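Local coordinates for PhnB-like domain-containing protein (Pseudomonas aeruginosa, PDB 1U69) that is of unknown function but belongs to the PhnB-like branch of the glyoxalase superfamily and has been proposed as a potential drug-resistance protein, at residues Q119-P122 with R123-E127; G148-I152 with A153-K157. One frame throughout, in Å; residues are numbered along the deposited sequence.

Contact 1 (Q119-P122 with R123-E127); sequences QITP and RVLSE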
loop_
_atom_site.group_PDB
_atom_site.type_symbol
_atom_site.label_atom_id
_atom_site.label_comp_id
_atom_site.label_asym_id
_atom_site.label_seq_id
_atom_site.Cartn_x
_atom_site.Cartn_y
_atom_site.Cartn_z
ATOM N N GLN A 119 16.803 -3.796 -3.903
ATOM C CA GLN A 119 17.374 -2.481 -3.643
ATOM C C GLN A 119 17.045 -2.119 -2.198
ATOM O O GLN A 119 15.887 -2.149 -1.800
ATOM C CB GLN A 119 16.777 -1.421 -4.563
ATOM C CG GLN A 119 17.057 -1.615 -6.041
ATOM C CD GLN A 119 16.314 -0.579 -6.850
ATOM O OE1 GLN A 119 16.535 0.617 -6.650
ATOM N NE2 GLN A 119 15.416 -1.017 -7.740
ATOM N N ILE A 120 18.067 -1.819 -1.400
ATOM C CA ILE A 120 17.881 -1.366 -0.043
ATOM C C ILE A 120 18.140 0.133 -0.089
ATOM O O ILE A 120 19.285 0.576 -0.151
ATOM C CB ILE A 120 18.829 -2.093 0.943
ATOM C CG1 ILE A 120 18.744 -3.628 0.769
ATOM C CG2 ILE A 120 18.519 -1.655 2.364
ATOM C CD1 ILE A 120 17.384 -4.220 0.862
ATOM N N THR A 121 17.043 0.885 -0.148
ATOM C CA THR A 121 17.039 2.287 -0.565
ATOM C C THR A 121 16.495 3.186 0.539
ATOM O O THR A 121 15.291 3.258 0.750
ATOM C CB THR A 121 16.163 2.444 -1.822
ATOM O OG1 THR A 121 16.616 1.548 -2.841
ATOM C CG2 THR A 121 16.293 3.839 -2.436
ATOM N N PRO A 122 17.370 3.879 1.253
ATOM C CA PRO A 122 16.902 4.808 2.285
ATOM C C PRO A 122 15.891 5.816 1.733
ATOM O O PRO A 122 16.092 6.336 0.641
ATOM C CB PRO A 122 18.196 5.492 2.725
ATOM C CG PRO A 122 19.233 4.482 2.472
ATOM C CD PRO A 122 18.838 3.819 1.183
ATOM N N ARG A 123 14.795 6.069 2.453
ATOM C CA ARG A 123 13.828 7.066 1.999
ATOM C C ARG A 123 14.505 8.431 1.769
ATOM O O ARG A 123 14.092 9.192 0.900
ATOM C CB ARG A 123 12.679 7.214 3.004
ATOM C CG ARG A 123 11.649 6.107 2.918
ATOM C CD ARG A 123 10.227 6.516 3.380
ATOM N NE ARG A 123 9.270 5.402 3.304
ATOM C CZ ARG A 123 9.248 4.385 4.154
ATOM N NH1 ARG A 123 10.128 4.322 5.145
ATOM N NH2 ARG A 123 8.362 3.414 4.014
ATOM N N VAL A 124 15.534 8.715 2.557
ATOM C CA VAL A 124 16.339 9.942 2.415
ATOM C C VAL A 124 16.890 10.093 0.982
ATOM O O VAL A 124 16.885 11.191 0.405
ATOM C CB VAL A 124 17.507 9.958 3.459
ATOM C CG1 VAL A 124 18.543 11.052 3.137
ATOM C CG2 VAL A 124 16.970 10.133 4.865
ATOM N N LEU A 125 17.353 8.985 0.405
ATOM C CA LEU A 125 17.896 8.976 -0.948
ATOM C C LEU A 125 16.818 9.198 -2.004
ATOM O O LEU A 125 16.985 10.010 -2.910
ATOM C CB LEU A 125 18.621 7.651 -1.211
ATOM C CG LEU A 125 19.228 7.443 -2.598
ATOM C CD1 LEU A 125 20.182 8.584 -2.944
ATOM C CD2 LEU A 125 19.922 6.097 -2.642
ATOM N N SER A 126 15.708 8.465 -1.900
ATOM C CA SER A 126 14.625 8.589 -2.875
ATOM C C SER A 126 14.066 10.011 -2.955
ATOM O O SER A 126 13.798 10.531 -4.038
ATOM C CB SER A 126 13.499 7.623 -2.525
ATOM O OG SER A 126 13.955 6.304 -2.697
ATOM N N GLU A 127 13.892 10.624 -1.801
ATOM C CA GLU A 127 13.369 11.983 -1.736
ATOM C C GLU A 127 14.360 13.005 -2.277
ATOM O O GLU A 127 13.965 13.961 -2.932
ATOM C CB GLU A 127 12.978 12.313 -0.307
ATOM C CG GLU A 127 11.830 11.456 0.188
ATOM C CD GLU A 127 11.448 11.787 1.605
ATOM O OE1 GLU A 127 12.075 11.232 2.541
ATOM O OE2 GLU A 127 10.531 12.622 1.775
HETATM O O HOH W 1 13.161 4.679 -0.591
#
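Thr121 chi1 (-55°) sets OG1 beside the backbone N and brings the CG2 methyl round to Ser126, whose OG is held beside its own backbone N (chi1 -67°); methyl and hydroxyl meet across the turn, Thr121 CG2 to Ser126 OG 3.4 Å. The same hydroxyl is tied back to the strand by a water, which lies 2.8 Å from Ser126 OG and donates to Thr121 O at 2.9 Å. Pro122 occupies the N-cap position, where strand 117-122 of a mixed four-stranded sheet, consistent with the glyoxalase-like family, passes directly into helix 123-129; the strand and helix axes of the short segments stand at 77°. Its carbonyl accepts from N-H groups three and four residues on. Leu125 N donates to Pro122 O at 2.9 Å. The bond from Ser126 N to Pro122 O, 3.3 Å, is weak. Leu125 CB lies against that oxygen, Pro122 O to Leu125 CB 3.4 Å. Arg123 points away from the strand at its base, although CB touches Pro122; its chain, extended from CG to NE, carries the guanidinium to salt bridges with Asp85 of the same chain and Asp30 of another subunit.

Contact 2 (G148-I152 with A153-K157); sequences GRIDI and ATIEK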
loop_
_atom_site.group_PDB
_atom_site.type_symbol
_atom_site.label_atom_id
_atom_site.label_comp_id
_atom_site.label_asym_id
_atom_site.label_seq_id
_atom_site.Cartn_x
_atom_site.Cartn_y
_atom_site.Cartn_z
ATOM N N GLY A 148 28.027 1.213 -2.873
ATOM C CA GLY A 148 27.267 -0.028 -2.957
ATOM C C GLY A 148 26.111 0.066 -1.974
ATOM O O GLY A 148 25.036 0.570 -2.297
ATOM N N ARG A 149 26.346 -0.400 -0.752
ATOM C CA ARG A 149 25.446 -0.127 0.365
ATOM C C ARG A 149 25.354 1.389 0.555
ATOM O O ARG A 149 26.376 2.083 0.521
ATOM C CB ARG A 149 25.992 -0.797 1.632
ATOM C CG ARG A 149 25.101 -0.757 2.849
ATOM C CD ARG A 149 25.720 -1.413 4.073
ATOM N NE ARG A 149 27.131 -1.071 4.197
ATOM C CZ ARG A 149 27.606 0.048 4.745
ATOM N NH1 ARG A 149 26.796 0.959 5.276
ATOM N NH2 ARG A 149 28.922 0.250 4.779
ATOM N N ILE A 150 24.148 1.906 0.762
ATOM C CA ILE A 150 23.948 3.355 0.851
ATOM C C ILE A 150 24.321 3.863 2.229
ATOM O O ILE A 150 23.805 3.356 3.226
ATOM C CB ILE A 150 22.491 3.746 0.556
ATOM C CG1 ILE A 150 22.082 3.339 -0.869
ATOM C CG2 ILE A 150 22.280 5.257 0.763
ATOM C CD1 ILE A 150 22.947 3.924 -1.978
ATOM N N ASP A 151 25.201 4.870 2.269
ATOM C CA ASP A 151 25.499 5.600 3.503
ATOM C C ASP A 151 24.694 6.891 3.529
ATOM O O ASP A 151 24.934 7.814 2.753
ATOM C CB ASP A 151 26.986 5.908 3.631
ATOM C CG ASP A 151 27.308 6.596 4.939
ATOM O OD1 ASP A 151 27.398 5.895 5.974
ATOM O OD2 ASP A 151 27.414 7.836 5.032
ATOM N N ILE A 152 23.707 6.924 4.412
ATOM C CA ILE A 152 22.714 7.992 4.455
ATOM C C ILE A 152 23.319 9.365 4.767
ATOM O O ILE A 152 22.936 10.368 4.168
ATOM C CB ILE A 152 21.609 7.648 5.476
ATOM C CG1 ILE A 152 20.790 6.445 4.979
ATOM C CG2 ILE A 152 20.685 8.854 5.702
ATOM C CD1 ILE A 152 19.873 5.810 6.011
ATOM N N ALA A 153 24.256 9.404 5.699
ATOM C CA ALA A 153 24.888 10.664 6.096
ATOM C C ALA A 153 25.607 11.337 4.926
ATOM O O ALA A 153 25.569 12.560 4.787
ATOM C CB ALA A 153 25.849 10.431 7.260
ATOM N N THR A 154 26.236 10.536 4.071
ATOM C CA THR A 154 26.967 11.059 2.923
ATOM C C THR A 154 26.000 11.626 1.894
ATOM O O THR A 154 26.269 12.655 1.274
ATOM C CB THR A 154 27.821 9.947 2.285
ATOM O OG1 THR A 154 28.829 9.504 3.207
ATOM C CG2 THR A 154 28.598 10.469 1.085
ATOM N N ILE A 155 24.876 10.940 1.698
ATOM C CA ILE A 155 23.842 11.430 0.801
ATOM C C ILE A 155 23.334 12.793 1.273
ATOM O O ILE A 155 23.157 13.710 0.469
ATOM C CB ILE A 155 22.677 10.407 0.692
ATOM C CG1 ILE A 155 23.152 9.128 -0.017
ATOM C CG2 ILE A 155 21.484 11.020 -0.045
ATOM C CD1 ILE A 155 23.686 9.343 -1.439
ATOM N N GLU A 156 23.134 12.927 2.577
ATOM C CA GLU A 156 22.583 14.147 3.145
ATOM C C GLU A 156 23.548 15.321 2.969
ATOM O O GLU A 156 23.118 16.440 2.716
ATOM C CB GLU A 156 22.253 13.934 4.626
ATOM C CG GLU A 156 21.047 13.024 4.836
ATOM C CD GLU A 156 20.785 12.682 6.293
ATOM O OE1 GLU A 156 21.742 12.376 7.039
ATOM O OE2 GLU A 156 19.604 12.714 6.694
ATOM N N LYS A 157 24.847 15.040 3.064
ATOM C CA LYS A 157 25.894 16.058 2.932
ATOM C C LYS A 157 25.979 16.533 1.481
ATOM O O LYS A 157 26.103 17.725 1.212
ATOM C CB LYS A 157 27.251 15.490 3.373
ATOM C CG LYS A 157 27.328 15.057 4.842
ATOM C CD LYS A 157 28.768 14.644 5.253
ATOM C CE LYS A 157 28.891 13.165 5.706
ATOM N NZ LYS A 157 29.810 12.356 4.832
#
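Ala153, in the first turn, lays its methyl beside the cap: Ala153 CB is 3.8 Å from Asp151 OD2. Thr154 then grips that carboxylate oxygen twice. Its hydroxyl donates to Asp151 OD2 at 2.8 Å, and its backbone N donates to Asp151 OD2 at 3.1 Å, the two donors coming from opposite faces of the carboxylate plane and both meeting the anti side of the oxygen. Asp151 has CG anti to its own N (chi1 -177°), which folds the carboxylate back over the first turn, where its side chain crosses that of Thr154 at about a right angle; a negative group here would probably be stabilised by the helix dipole. Ile155 sends its N-H to the backbone, Ile155 N to Asp151 O 3.3 Å, and lays CG1 against the CG2 methyl of Ile150 at 4.0 Å, an apolar contact on the buried side next to Met144 and Leu125. Glu156 N donates to Ile152 O at 3.0 Å, and the aliphatic part of its side chain follows, Glu156 CG lying 3.3 Å from Ile152 O. Lys157 curls back, its NZ only weakly bonded to Thr154 OG1 at 3.4 Å; the nearby Asp151 carboxylate may attract it mildly. On either side of the cap in sequence, Ile150 O and Ile152 N are hydrogen-bonded by the side-chain amide of Gln87. An aspartate N-cap accepting from the N-H three residues on is the classic way to start a helix, here the C-terminal helix 152-159.

From the N terminus, the chain first reaches contact 1, where 119-122 ends its strand and turns straight into helix 123-129. Helix 134-144 follows, and the loop after it leads into contact 2, which starts helix 152-159. Each contact joins adjoining segments, so neither encloses a long loop, and the two lie in series without nesting or crossing. In space they meet: the centres of contact 1 and contact 2 are about 9 Å apart. Pro122 CG packs 3.5 Å from Ile152 CG1, Val124 rests on the aliphatic part of Glu156, and Leu125 packs on Ile150. The C-terminal helix is thereby laid against the strand end and helix 123-129, with helix 87-99 alongside.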